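Local coordinates for adenosine deaminase (Burkholderia ambifaria, PDB 4GXW), which probably deaminates a purine base or nucleoside by hydrolysis, as a zinc-dependent amidohydrolase of the adenosine and AMP deaminase family, at residues Y99-D104 with A113-N118; A136-M141 with A179-G184; H284-M289 with E315-H320; Y270-R273 with Q279-E282; K201-A206 with D232-D237. All coordinates share one frame; numbering follows the deposited sequence.

The five contacts illustrate how a TIM-barrel amidohydrolase packs the helices and loops around its barrel against the strands and against each other. Contacts 1 and 2, their centres 10 Å apart, adjoin through helix 130-148, which carries the first segment of contact 2 and packs on contact 1: Ile137 meets Phe115 and Trp117. Contacts 3 and 4 form a second pair, also with centres 10 Å apart, joined where Arg287 meets the Ala281 carbonyl and Tyr271 meets His284. Contact 5 stands apart, its centre 21 Å from that of contact 2. The zinc lies about 10 Å from the Phe115 side chain, 12 Å from those of Tyr271 and Tyr203, and 13 Å from that of Met286.

Contact 1 (Y99-D104 with A113-N118); sequences YEYLED and AEFFWN
Tyr101 and Phe115 form the aromatic part of this helix-to-strand contact. They make an offset edge-to-face pair, the edge of Tyr101 turned to the face of Phe115, with centroids 5.6 Å apart and planes at 69°. The tyrosine does not point at the middle of the other ring: its CD2 stands above the rim, and its CE2 reaches Phe115 CB at 3.8 Å. Phe115 takes the sterically costly first torsion, CG lying between the backbone N and the carbonyl carbon (chi1 62°), which sets its ring beside the tyrosine as the two side chains run past each other in opposite directions.

Methyl contacts complete the interface. The methyl of Ala113 is shared by two helix residues, touching Tyr101 OH at 3.5 Å and Leu102 CD2 at 3.8 Å. The other leucine branch, CD1, approaches Phe115 CE1 at 4.3 Å, so the two methyls of one residue serve two positions of the strand.

The polar chemistry lies at the end of Tyr101, whose hydroxyl is hydrogen-bonded to Glu33 OE1 on the adjoining strand 31-33. All four touching residues are buried, and between 99-104 and 113-118 the contact is made by packing, without a hydrogen bond. The implication is an apolar layer behind the barrel wall, in which the one hydroxyl brought inside is satisfied by a carboxylate, a bond that probably also limits movement of the tyrosine ring.

Contact 2 (A136-M141 with A179-G184); sequences AIVTGM and ADEVAG
Val138 and Met141, one helical turn apart, face the turn at Glu181. At Val138 the two methyls divide the work. CG1, placed anti to the backbone N (chi1 168°), meets the carboxylate end of Glu181, with OE1 at 3.8 Å, and the two side chains cross at about a right angle. CG2 faces the root of that residue and, more loosely, Val182 CG2 at 4.4 Å.

Farther along the helix, Met141 bends at its last torsion (chi3 71°), which carries CE to Glu181 CB at 3.6 Å. The same methyl lies 3.8 Å from Glu181 CG, while SD is a little farther from CB. Glu181 thus offers its aliphatic stem to the methionine, and its OE2 forms a salt bridge with Arg142, the next residue of the helix.

Glu181 belongs to a type I turn between helix 164-176 and strand 184-188. The contact therefore rests this loop against helix 130-148, beside strand 151-159, where Met141 also packs on Leu154 and Val182 on Pro156.

Contact 3 (H284-M289 with E315-H320); sequences HPMRKM and ELMFSH
Arg287 reaches across to His320 with an almost straight arm. From CB, set with CG anti to the backbone N (chi1 -170°), the chain runs extended through CG and CD to NE, carrying the guanidinium to the end of helix 310-319. There NH2 donates to His320 O at 3.0 Å, with an N-H...O angle of 144°. The donor meets an oxygen lone pair in the carbonyl plane, although the oxygen itself lies 18° out of the guanidinium plane. NH2 is also hydrogen-bonded to Ala281 O, so one nitrogen serves two backbone carbonyls. At the other branch, a water lies in the guanidinium plane beside NH1, too close for the bond to be taken at face value.

The apolar half of the contact is a pair of methionines. In the conformer described here Met286 CE lies 3.8 Å from Met317 SD as the chains cross obliquely; a second conformer of Met286 was modelled, so this pairing is less certain. Met317, bent at both chi2 and chi3, curls its end toward Met286, and both rest on Ile296 of strand 295-298.

An arginine that is partly exposed, bound to a carbonyl, and probably the buried thioethers thus join the 284-289 loop to helix 310-319. The arrangement belongs to the outer layer of the TIM barrel, where helix 310-319 and the loop before strand 295-298 pack against that strand through Ile296.

Contact 4 (Y270-R273 with Q279-E282); sequences YYLR and QWAE
Leu272 lays a methyl on the indole of Trp280, and this CH-pi contact is the heart of the interface. Its CD2 sits 3.6 Å from the centroid of the five-membered ring and 19° off the ring normal, over the face. It lies toward the rim of the whole indole, 3.4 Å from Trp280 CE2, and Leu272 CG follows over NE1 at 3.6 Å. The tryptophan presents this face with its CG anti to the backbone N (chi1 168°). A looser apolar contact joins Tyr271 CB to Trp280 CD1 at 4.3 Å.

At the indole's edge the neighbour is polar. Tyr271 O lies near the ring plane and approaches Trp280 CD1 at 3.5 Å, a contact with a ring carbon and not a hydrogen bond. The tyrosine ring takes no part here and meets that of His284 instead.

Trp280 also meets Phe321 edge-to-face, and Leu272 packs on Pro10 and Pro73. Two short consecutive helices, 269-274 and 280-283, are thus packed together across the loop between them by a leucine methyl lying on the face of an indole, within the region that follows strand 261-264 of the TIM-barrel deaminase fold.

Contact 5 (K201-A206 with D232-D237); sequences KAYRDA and DLLHVD
The Tyr203 ring has Leu234 over one face, with CD1 almost exactly above its middle: the methyl stands 3.7 Å from the centroid and 6° off the ring normal, a clear CH-pi contact. Val236 reaches the same ring obliquely, its CG1 3.9 Å from Tyr203 CE2. The other flat group, the Arg204 guanidinium, grips Asp205 OD1 side-on through NE and NH2, a salt bridge within 201-206.

The leucine spreads over more than the ring. CD2 reaches back to Tyr203 CB at 3.9 Å, and Leu234 CB lies equally far from Tyr203 CD2. With CG anti to the carbonyl carbon (chi1 -57°), the leucine fork is set across the root and ring of the tyrosine. At the far end, the phenol oxygen is hydrogen-bonded to Thr214 O, which satisfies the buried hydroxyl and probably anchors that end of the ring.

Tyr203 also packs on Ile185 and Ile187 of strand 184-188 and on Ala215 of strand 212-217, the strand that carries the zinc ligand His216. The tyrosine thus links helix 200-208 and the loop before strand 238-239 to the parallel strands, the layering expected of a TIM barrel.

Contact 1 (Y99-D104 with A113-N118)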
# COMPACT_ATOMS: atom_id res chain seq x y z
N TYR A 99 3.18 15.34 0.93
CA TYR A 99 4.54 15.68 1.32
C TYR A 99 4.90 14.99 2.63
O TYR A 99 5.99 14.43 2.77
CB TYR A 99 4.67 17.20 1.46
CG TYR A 99 6.02 17.70 1.89
CD1 TYR A 99 7.07 17.83 0.99
CD2 TYR A 99 6.25 18.07 3.22
CE1 TYR A 99 8.30 18.32 1.39
CE2 TYR A 99 7.48 18.56 3.63
CZ TYR A 99 8.50 18.68 2.71
OH TYR A 99 9.74 19.16 3.11
N GLU A 100 3.97 15.00 3.60
CA GLU A 100 4.25 14.40 4.90
C GLU A 100 4.34 12.88 4.84
O GLU A 100 5.16 12.28 5.53
CB GLU A 100 3.23 14.86 5.95
CG GLU A 100 3.36 16.35 6.25
CD GLU A 100 2.44 16.86 7.34
OE1 GLU A 100 1.62 16.08 7.88
OE2 GLU A 100 2.55 18.07 7.67
N TYR A 101 3.50 12.25 4.02
CA TYR A 101 3.59 10.81 3.81
C TYR A 101 4.96 10.46 3.23
O TYR A 101 5.66 9.57 3.74
CB TYR A 101 2.47 10.28 2.90
CG TYR A 101 2.84 8.97 2.25
CD1 TYR A 101 3.14 7.84 3.02
CD2 TYR A 101 2.95 8.86 0.88
CE1 TYR A 101 3.52 6.64 2.43
CE2 TYR A 101 3.32 7.67 0.27
CZ TYR A 101 3.61 6.57 1.05
OH TYR A 101 3.98 5.39 0.43
N LEU A 102 5.37 11.17 2.19
CA LEU A 102 6.63 10.87 1.53
C LEU A 102 7.83 11.12 2.45
O LEU A 102 8.81 10.37 2.42
CB LEU A 102 6.76 11.60 0.19
CG LEU A 102 5.75 11.14 -0.87
CD1 LEU A 102 5.68 12.09 -2.05
CD2 LEU A 102 6.07 9.72 -1.35
N GLU A 103 7.74 12.16 3.28
CA GLU A 103 8.77 12.39 4.30
C GLU A 103 8.88 11.20 5.26
O GLU A 103 9.97 10.73 5.57
CB GLU A 103 8.46 13.65 5.10
CG GLU A 103 9.49 13.92 6.19
CD GLU A 103 9.25 15.20 6.96
OE1 GLU A 103 8.12 15.75 6.91
OE2 GLU A 103 10.21 15.67 7.62
N ASP A 104 7.73 10.72 5.74
CA ASP A 104 7.72 9.59 6.66
C ASP A 104 8.22 8.30 6.01
O ASP A 104 8.93 7.52 6.65
CB ASP A 104 6.32 9.38 7.26
CG ASP A 104 5.91 10.51 8.20
OD1 ASP A 104 6.80 11.22 8.73
OD2 ASP A 104 4.69 10.67 8.44
N ALA A 113 8.02 5.44 -3.81
CA ALA A 113 6.68 5.15 -3.27
C ALA A 113 5.61 5.41 -4.32
O ALA A 113 5.58 6.49 -4.92
CB ALA A 113 6.40 6.00 -2.03
N GLU A 114 4.73 4.44 -4.54
CA GLU A 114 3.58 4.63 -5.41
C GLU A 114 2.36 4.54 -4.51
O GLU A 114 2.19 3.54 -3.81
CB GLU A 114 3.56 3.58 -6.51
CG GLU A 114 4.89 3.51 -7.24
CD GLU A 114 4.92 2.56 -8.42
OE1 GLU A 114 3.87 1.98 -8.78
OE2 GLU A 114 6.02 2.38 -9.00
N PHE A 115 1.54 5.59 -4.51
CA PHE A 115 0.45 5.70 -3.53
C PHE A 115 -0.90 6.01 -4.16
O PHE A 115 -0.97 6.64 -5.23
CB PHE A 115 0.81 6.68 -2.41
CG PHE A 115 1.04 8.10 -2.87
CD1 PHE A 115 2.28 8.53 -3.33
CD2 PHE A 115 0.01 9.03 -2.83
CE1 PHE A 115 2.48 9.85 -3.73
CE2 PHE A 115 0.21 10.34 -3.22
CZ PHE A 115 1.44 10.75 -3.69
N PHE A 116 -1.95 5.54 -3.50
CA PHE A 116 -3.33 5.62 -3.99
C PHE A 116 -4.06 6.87 -3.48
O PHE A 116 -3.94 7.24 -2.31
CB PHE A 116 -4.13 4.41 -3.51
CG PHE A 116 -3.59 3.07 -3.98
CD1 PHE A 116 -3.27 2.84 -5.31
CD2 PHE A 116 -3.40 2.04 -3.07
CE1 PHE A 116 -2.78 1.60 -5.71
CE2 PHE A 116 -2.92 0.79 -3.48
CZ PHE A 116 -2.61 0.59 -4.81
N TRP A 117 -4.84 7.49 -4.36
CA TRP A 117 -5.69 8.62 -4.01
C TRP A 117 -6.99 8.45 -4.78
O TRP A 117 -6.95 8.16 -5.97
CB TRP A 117 -5.02 9.94 -4.40
CG TRP A 117 -5.96 11.11 -4.57
CD1 TRP A 117 -6.79 11.65 -3.62
CD2 TRP A 117 -6.14 11.90 -5.75
NE1 TRP A 117 -7.48 12.73 -4.15
CE2 TRP A 117 -7.09 12.90 -5.45
CE3 TRP A 117 -5.58 11.87 -7.03
CZ2 TRP A 117 -7.51 13.84 -6.39
CZ3 TRP A 117 -5.98 12.80 -7.96
CH2 TRP A 117 -6.94 13.78 -7.63
N ASN A 118 -8.13 8.61 -4.10
CA ASN A 118 -9.44 8.53 -4.77
C ASN A 118 -9.95 9.90 -5.21
O ASN A 118 -10.44 10.68 -4.40
CB ASN A 118 -10.49 7.88 -3.87
CG ASN A 118 -10.08 6.51 -3.38
OD1 ASN A 118 -9.58 6.38 -2.25
ND2 ASN A 118 -10.32 5.48 -4.19

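Contact 2 (A136-M141 with A179-G184)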
# COMPACT_ATOMS: atom_id res chain seq x y z
N ALA A 136 -1.79 19.88 -6.82
CA ALA A 136 -1.33 20.04 -5.44
C ALA A 136 -0.58 18.79 -4.96
O ALA A 136 0.47 18.88 -4.32
CB ALA A 136 -2.50 20.34 -4.52
N ILE A 137 -1.13 17.61 -5.25
CA ILE A 137 -0.44 16.38 -4.88
C ILE A 137 0.92 16.28 -5.57
O ILE A 137 1.92 15.93 -4.94
CB ILE A 137 -1.31 15.13 -5.18
CG1 ILE A 137 -2.56 15.14 -4.30
CG2 ILE A 137 -0.51 13.86 -4.95
CD1 ILE A 137 -3.63 14.14 -4.70
N VAL A 138 0.95 16.62 -6.86
CA VAL A 138 2.19 16.58 -7.63
C VAL A 138 3.24 17.54 -7.05
O VAL A 138 4.42 17.22 -6.98
CB VAL A 138 1.93 16.86 -9.13
CG1 VAL A 138 3.22 17.11 -9.87
CG2 VAL A 138 1.19 15.67 -9.75
N THR A 139 2.79 18.71 -6.58
CA THR A 139 3.69 19.64 -5.92
C THR A 139 4.29 19.02 -4.66
O THR A 139 5.50 19.14 -4.40
CB THR A 139 2.98 20.94 -5.55
OG1 THR A 139 2.57 21.60 -6.75
CG2 THR A 139 3.90 21.87 -4.77
N GLY A 140 3.45 18.35 -3.88
CA GLY A 140 3.92 17.67 -2.68
C GLY A 140 4.95 16.62 -3.03
O GLY A 140 5.98 16.49 -2.35
N MET A 141 4.70 15.87 -4.10
CA MET A 141 5.66 14.87 -4.59
C MET A 141 6.98 15.50 -5.01
O MET A 141 8.05 15.02 -4.62
CB MET A 141 5.06 14.09 -5.77
CG MET A 141 3.82 13.31 -5.37
SD MET A 141 2.90 12.68 -6.78
CE MET A 141 3.97 11.38 -7.36
N ALA A 179 0.76 14.06 -16.44
CA ALA A 179 1.96 14.44 -15.70
C ALA A 179 2.79 13.18 -15.53
O ALA A 179 2.24 12.10 -15.33
CB ALA A 179 1.60 15.03 -14.35
N ASP A 180 4.11 13.33 -15.58
CA ASP A 180 5.00 12.19 -15.44
C ASP A 180 4.81 11.45 -14.12
O ASP A 180 5.02 10.24 -14.04
CB ASP A 180 6.47 12.61 -15.59
CG ASP A 180 6.83 13.00 -17.01
OD1 ASP A 180 6.00 12.79 -17.93
OD2 ASP A 180 7.95 13.52 -17.22
N GLU A 181 4.39 12.19 -13.10
CA GLU A 181 4.16 11.61 -11.77
C GLU A 181 2.96 10.66 -11.70
O GLU A 181 2.88 9.84 -10.79
CB GLU A 181 3.96 12.72 -10.75
CG GLU A 181 5.23 13.42 -10.31
CD GLU A 181 5.71 14.48 -11.29
OE1 GLU A 181 5.01 14.79 -12.28
OE2 GLU A 181 6.82 15.01 -11.06
N VAL A 182 2.02 10.79 -12.64
CA VAL A 182 0.76 10.06 -12.55
C VAL A 182 0.80 8.89 -13.52
O VAL A 182 0.75 9.08 -14.73
CB VAL A 182 -0.43 11.01 -12.83
CG1 VAL A 182 -1.75 10.27 -12.70
CG2 VAL A 182 -0.38 12.19 -11.87
N ALA A 183 0.90 7.69 -12.97
CA ALA A 183 1.36 6.53 -13.73
C ALA A 183 0.29 5.52 -14.12
O ALA A 183 0.49 4.75 -15.06
CB ALA A 183 2.47 5.82 -12.96
N GLY A 184 -0.83 5.48 -13.40
CA GLY A 184 -1.83 4.48 -13.68
C GLY A 184 -2.98 4.54 -12.71
O GLY A 184 -3.03 5.47 -11.89

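Contact 3 (H284-M289 with E315-H320)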
# COMPACT_ATOMS: atom_id res chain seq x y z
N HIS A 284 -3.02 -16.93 8.00
CA HIS A 284 -3.05 -15.86 7.01
C HIS A 284 -2.59 -16.40 5.66
O HIS A 284 -1.49 -16.93 5.55
CB HIS A 284 -2.12 -14.74 7.44
CG HIS A 284 -2.44 -13.42 6.83
ND1 HIS A 284 -2.55 -13.23 5.47
CD2 HIS A 284 -2.64 -12.20 7.39
CE1 HIS A 284 -2.82 -11.96 5.22
NE2 HIS A 284 -2.88 -11.32 6.37
N PRO A 285 -3.43 -16.27 4.61
CA PRO A 285 -3.04 -16.81 3.31
C PRO A 285 -1.73 -16.24 2.77
O PRO A 285 -1.04 -16.92 2.00
CB PRO A 285 -4.19 -16.40 2.39
CG PRO A 285 -5.36 -16.29 3.30
CD PRO A 285 -4.82 -15.77 4.62
N MET A 286 -1.38 -15.01 3.14
CA MET A 286 -0.12 -14.41 2.73
C MET A 286 1.07 -15.33 3.03
O MET A 286 2.02 -15.41 2.25
CB MET A 286 0.08 -13.05 3.42
CG MET A 286 1.40 -12.34 3.11
SD MET A 286 1.65 -10.86 4.12
CE MET A 286 1.86 -11.58 5.74
N ARG A 287 1.00 -16.03 4.16
CA ARG A 287 2.09 -16.90 4.59
C ARG A 287 2.41 -17.98 3.56
O ARG A 287 3.57 -18.41 3.43
CB ARG A 287 1.75 -17.53 5.95
CG ARG A 287 2.88 -18.27 6.63
CD ARG A 287 2.37 -19.06 7.83
NE ARG A 287 3.48 -19.61 8.61
CZ ARG A 287 3.97 -19.01 9.69
NH1 ARG A 287 4.98 -19.55 10.35
NH2 ARG A 287 3.43 -17.87 10.11
N LYS A 288 1.39 -18.41 2.82
CA LYS A 288 1.52 -19.52 1.87
C LYS A 288 1.85 -19.06 0.45
O LYS A 288 2.17 -19.89 -0.40
CB LYS A 288 0.21 -20.31 1.80
CG LYS A 288 -0.36 -20.82 3.11
CD LYS A 288 -1.79 -21.31 2.89
CE LYS A 288 -2.36 -22.02 4.11
NZ LYS A 288 -2.87 -21.07 5.14
N MET A 289 1.74 -17.77 0.18
CA MET A 289 1.84 -17.32 -1.21
C MET A 289 3.20 -17.59 -1.90
O MET A 289 3.23 -18.10 -3.03
CB MET A 289 1.36 -15.86 -1.37
CG MET A 289 -0.15 -15.71 -1.17
SD MET A 289 -0.71 -14.01 -0.99
CE MET A 289 -0.80 -13.46 -2.70
N GLU A 315 9.55 -6.05 9.21
CA GLU A 315 9.80 -6.81 10.43
C GLU A 315 8.77 -7.93 10.63
O GLU A 315 9.13 -9.07 10.93
CB GLU A 315 9.80 -5.88 11.64
CG GLU A 315 9.85 -6.61 12.98
CD GLU A 315 9.82 -5.68 14.17
OE1 GLU A 315 10.27 -4.52 14.03
OE2 GLU A 315 9.34 -6.09 15.25
N LEU A 316 7.49 -7.61 10.45
CA LEU A 316 6.42 -8.59 10.65
C LEU A 316 6.57 -9.83 9.77
O LEU A 316 6.25 -10.94 10.20
CB LEU A 316 5.04 -7.96 10.43
CG LEU A 316 4.57 -6.98 11.51
CD1 LEU A 316 3.25 -6.35 11.10
CD2 LEU A 316 4.46 -7.67 12.86
N MET A 317 7.04 -9.65 8.54
CA MET A 317 7.25 -10.79 7.65
C MET A 317 8.22 -11.80 8.26
O MET A 317 8.04 -13.01 8.15
CB MET A 317 7.76 -10.31 6.29
CG MET A 317 6.87 -9.30 5.62
SD MET A 317 5.22 -9.90 5.21
CE MET A 317 5.55 -10.84 3.73
N PHE A 318 9.25 -11.27 8.92
CA PHE A 318 10.28 -12.06 9.59
C PHE A 318 9.82 -12.56 10.97
O PHE A 318 10.03 -13.72 11.32
CB PHE A 318 11.55 -11.21 9.71
CG PHE A 318 12.71 -11.89 10.38
CD1 PHE A 318 13.62 -12.62 9.64
CD2 PHE A 318 12.91 -11.77 11.75
CE1 PHE A 318 14.70 -13.24 10.25
CE2 PHE A 318 13.98 -12.39 12.37
CZ PHE A 318 14.88 -13.13 11.62
N SER A 319 9.21 -11.69 11.77
CA SER A 319 8.92 -12.04 13.16
C SER A 319 7.71 -12.95 13.31
O SER A 319 7.66 -13.76 14.23
CB SER A 319 8.70 -10.78 14.00
OG SER A 319 7.59 -10.04 13.52
N HIS A 320 6.73 -12.80 12.43
CA HIS A 320 5.45 -13.51 12.58
C HIS A 320 5.15 -14.52 11.47
O HIS A 320 4.49 -15.53 11.73
CB HIS A 320 4.28 -12.53 12.67
CG HIS A 320 4.20 -11.79 13.97
ND1 HIS A 320 5.14 -10.86 14.36
CD2 HIS A 320 3.28 -11.83 14.96
CE1 HIS A 320 4.80 -10.36 15.54
NE2 HIS A 320 3.67 -10.93 15.92
O HOH W 1 5.85 -18.63 12.52

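Contact 4 (Y270-R273 with Q279-E282)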
# COMPACT_ATOMS: atom_id res chain seq x y z
N TYR A 270 -9.02 -7.20 7.76
CA TYR A 270 -9.96 -8.31 7.65
C TYR A 270 -9.44 -9.56 8.34
O TYR A 270 -10.15 -10.18 9.13
CB TYR A 270 -10.31 -8.59 6.17
CG TYR A 270 -11.19 -9.81 5.99
CD1 TYR A 270 -12.57 -9.76 6.18
CD2 TYR A 270 -10.63 -11.03 5.62
CE1 TYR A 270 -13.36 -10.89 6.01
CE2 TYR A 270 -11.41 -12.16 5.46
CZ TYR A 270 -12.76 -12.09 5.65
OH TYR A 270 -13.53 -13.21 5.46
N TYR A 271 -8.19 -9.95 8.05
CA TYR A 271 -7.67 -11.16 8.67
C TYR A 271 -7.41 -11.01 10.16
O TYR A 271 -7.61 -11.96 10.91
CB TYR A 271 -6.46 -11.74 7.91
CG TYR A 271 -6.88 -12.42 6.62
CD1 TYR A 271 -7.73 -13.52 6.63
CD2 TYR A 271 -6.45 -11.94 5.38
CE1 TYR A 271 -8.15 -14.13 5.46
CE2 TYR A 271 -6.86 -12.55 4.20
CZ TYR A 271 -7.71 -13.64 4.24
OH TYR A 271 -8.12 -14.24 3.07
N LEU A 272 -7.00 -9.82 10.60
CA LEU A 272 -6.84 -9.57 12.04
C LEU A 272 -8.17 -9.70 12.78
O LEU A 272 -8.22 -10.15 13.92
CB LEU A 272 -6.24 -8.18 12.29
CG LEU A 272 -4.73 -8.04 12.09
CD1 LEU A 272 -4.31 -6.58 12.05
CD2 LEU A 272 -4.02 -8.76 13.22
N ARG A 273 -9.24 -9.29 12.12
CA ARG A 273 -10.56 -9.26 12.74
C ARG A 273 -11.22 -10.64 12.74
O ARG A 273 -11.92 -10.99 13.69
CB ARG A 273 -11.42 -8.23 12.00
CG ARG A 273 -12.76 -7.95 12.62
CD ARG A 273 -13.43 -6.76 11.91
NE ARG A 273 -13.61 -6.96 10.48
CZ ARG A 273 -12.96 -6.29 9.53
NH1 ARG A 273 -12.06 -5.37 9.86
NH2 ARG A 273 -13.21 -6.54 8.25
N GLN A 279 -4.29 -17.99 15.92
CA GLN A 279 -4.18 -18.61 14.60
C GLN A 279 -3.90 -17.61 13.48
O GLN A 279 -3.67 -18.01 12.34
CB GLN A 279 -5.44 -19.42 14.28
CG GLN A 279 -5.39 -20.87 14.73
CD GLN A 279 -6.51 -21.70 14.12
OE1 GLN A 279 -7.67 -21.57 14.49
NE2 GLN A 279 -6.16 -22.55 13.16
N TRP A 280 -3.93 -16.32 13.80
CA TRP A 280 -3.78 -15.28 12.79
C TRP A 280 -2.50 -15.42 11.95
O TRP A 280 -2.56 -15.49 10.72
CB TRP A 280 -3.86 -13.89 13.43
CG TRP A 280 -3.44 -12.78 12.52
CD1 TRP A 280 -4.16 -12.22 11.51
CD2 TRP A 280 -2.18 -12.09 12.54
NE1 TRP A 280 -3.43 -11.23 10.90
CE2 TRP A 280 -2.21 -11.13 11.51
CE3 TRP A 280 -1.04 -12.20 13.34
CZ2 TRP A 280 -1.14 -10.28 11.26
CZ3 TRP A 280 0.03 -11.36 13.08
CH2 TRP A 280 -0.02 -10.41 12.05
N ALA A 281 -1.35 -15.48 12.60
CA ALA A 281 -0.09 -15.59 11.88
C ALA A 281 -0.01 -16.91 11.11
O ALA A 281 0.52 -16.96 9.99
CB ALA A 281 1.09 -15.47 12.82
N GLU A 282 -0.53 -17.97 11.71
CA GLU A 282 -0.48 -19.30 11.11
C GLU A 282 -1.36 -19.48 9.87
O GLU A 282 -0.97 -20.16 8.92
CB GLU A 282 -0.88 -20.34 12.15
CG GLU A 282 0.17 -20.57 13.21
CD GLU A 282 1.40 -21.22 12.63
OE1 GLU A 282 1.24 -22.21 11.86
OE2 GLU A 282 2.52 -20.76 12.92

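Contact 5 (K201-A206 with D232-D237)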
# COMPACT_ATOMS: atom_id res chain seq x y z
N LYS A 201 -14.91 -0.84 -18.27
CA LYS A 201 -14.74 0.29 -19.17
C LYS A 201 -13.58 1.20 -18.77
O LYS A 201 -12.79 1.63 -19.62
CB LYS A 201 -16.05 1.07 -19.28
CG LYS A 201 -16.09 2.06 -20.42
CD LYS A 201 -17.49 2.63 -20.59
CE LYS A 201 -17.50 3.75 -21.60
NZ LYS A 201 -18.86 4.33 -21.63
N ALA A 202 -13.48 1.49 -17.48
CA ALA A 202 -12.42 2.36 -17.00
C ALA A 202 -11.06 1.73 -17.23
O ALA A 202 -10.10 2.42 -17.58
CB ALA A 202 -12.62 2.67 -15.52
N TYR A 203 -10.96 0.41 -17.03
CA TYR A 203 -9.70 -0.29 -17.26
C TYR A 203 -9.32 -0.29 -18.74
O TYR A 203 -8.16 -0.03 -19.08
CB TYR A 203 -9.70 -1.70 -16.63
CG TYR A 203 -9.40 -1.63 -15.15
CD1 TYR A 203 -10.37 -1.27 -14.23
CD2 TYR A 203 -8.12 -1.87 -14.68
CE1 TYR A 203 -10.08 -1.16 -12.88
CE2 TYR A 203 -7.81 -1.76 -13.34
CZ TYR A 203 -8.80 -1.41 -12.45
OH TYR A 203 -8.47 -1.29 -11.11
N ARG A 204 -10.30 -0.55 -19.61
CA ARG A 204 -10.07 -0.45 -21.05
C ARG A 204 -9.55 0.93 -21.42
O ARG A 204 -8.57 1.08 -22.15
CB ARG A 204 -11.36 -0.71 -21.82
CG ARG A 204 -11.22 -0.50 -23.33
CD ARG A 204 -12.58 -0.29 -23.98
NE ARG A 204 -13.15 1.01 -23.62
CZ ARG A 204 -14.32 1.46 -24.07
NH1 ARG A 204 -15.05 0.71 -24.89
NH2 ARG A 204 -14.76 2.65 -23.69
N ASP A 205 -10.22 1.96 -20.91
CA ASP A 205 -9.85 3.33 -21.24
C ASP A 205 -8.46 3.67 -20.70
O ASP A 205 -7.69 4.34 -21.39
CB ASP A 205 -10.87 4.32 -20.67
CG ASP A 205 -12.20 4.30 -21.41
OD1 ASP A 205 -12.35 3.57 -22.41
OD2 ASP A 205 -13.09 5.05 -20.99
N ALA A 206 -8.13 3.23 -19.49
CA ALA A 206 -6.82 3.55 -18.91
C ALA A 206 -5.70 2.95 -19.74
O ALA A 206 -4.72 3.63 -20.05
CB ALA A 206 -6.74 3.07 -17.47
N ASP A 232 -6.91 -11.40 -15.92
CA ASP A 232 -7.19 -11.89 -17.27
C ASP A 232 -8.31 -11.18 -18.03
O ASP A 232 -8.43 -11.38 -19.24
CB ASP A 232 -7.45 -13.41 -17.24
CG ASP A 232 -6.21 -14.20 -16.91
OD1 ASP A 232 -5.11 -13.75 -17.31
OD2 ASP A 232 -6.33 -15.26 -16.25
N LEU A 233 -9.11 -10.37 -17.35
CA LEU A 233 -10.07 -9.51 -18.05
C LEU A 233 -9.56 -8.07 -18.05
O LEU A 233 -9.44 -7.45 -19.10
CB LEU A 233 -11.46 -9.57 -17.40
CG LEU A 233 -12.46 -8.67 -18.14
CD1 LEU A 233 -12.79 -9.19 -19.54
CD2 LEU A 233 -13.73 -8.46 -17.32
N LEU A 234 -9.27 -7.54 -16.87
CA LEU A 234 -8.82 -6.15 -16.77
C LEU A 234 -7.38 -5.99 -17.25
O LEU A 234 -6.96 -4.88 -17.60
CB LEU A 234 -8.96 -5.62 -15.34
CG LEU A 234 -10.37 -5.69 -14.73
CD1 LEU A 234 -10.34 -4.99 -13.39
CD2 LEU A 234 -11.42 -5.06 -15.65
N HIS A 235 -6.63 -7.09 -17.26
CA HIS A 235 -5.23 -7.10 -17.69
C HIS A 235 -4.33 -6.24 -16.81
O HIS A 235 -3.46 -5.54 -17.31
CB HIS A 235 -5.09 -6.70 -19.17
CG HIS A 235 -5.88 -7.55 -20.11
ND1 HIS A 235 -5.68 -8.91 -20.25
CD2 HIS A 235 -6.90 -7.24 -20.95
CE1 HIS A 235 -6.52 -9.40 -21.14
NE2 HIS A 235 -7.28 -8.41 -21.58
N VAL A 236 -4.52 -6.31 -15.50
CA VAL A 236 -3.71 -5.50 -14.59
C VAL A 236 -2.24 -5.87 -14.66
O VAL A 236 -1.87 -7.02 -14.95
CB VAL A 236 -4.21 -5.56 -13.12
CG1 VAL A 236 -5.62 -5.01 -13.02
CG2 VAL A 236 -4.14 -6.98 -12.57
N ASP A 237 -1.40 -4.89 -14.38
CA ASP A 237 0.04 -5.10 -14.35
C ASP A 237 0.52 -5.72 -13.05
O ASP A 237 1.54 -6.40 -13.03
CB ASP A 237 0.76 -3.78 -14.61
CG ASP A 237 0.43 -3.22 -15.96
OD1 ASP A 237 0.94 -3.79 -16.96
OD2 ASP A 237 -0.37 -2.26 -16.07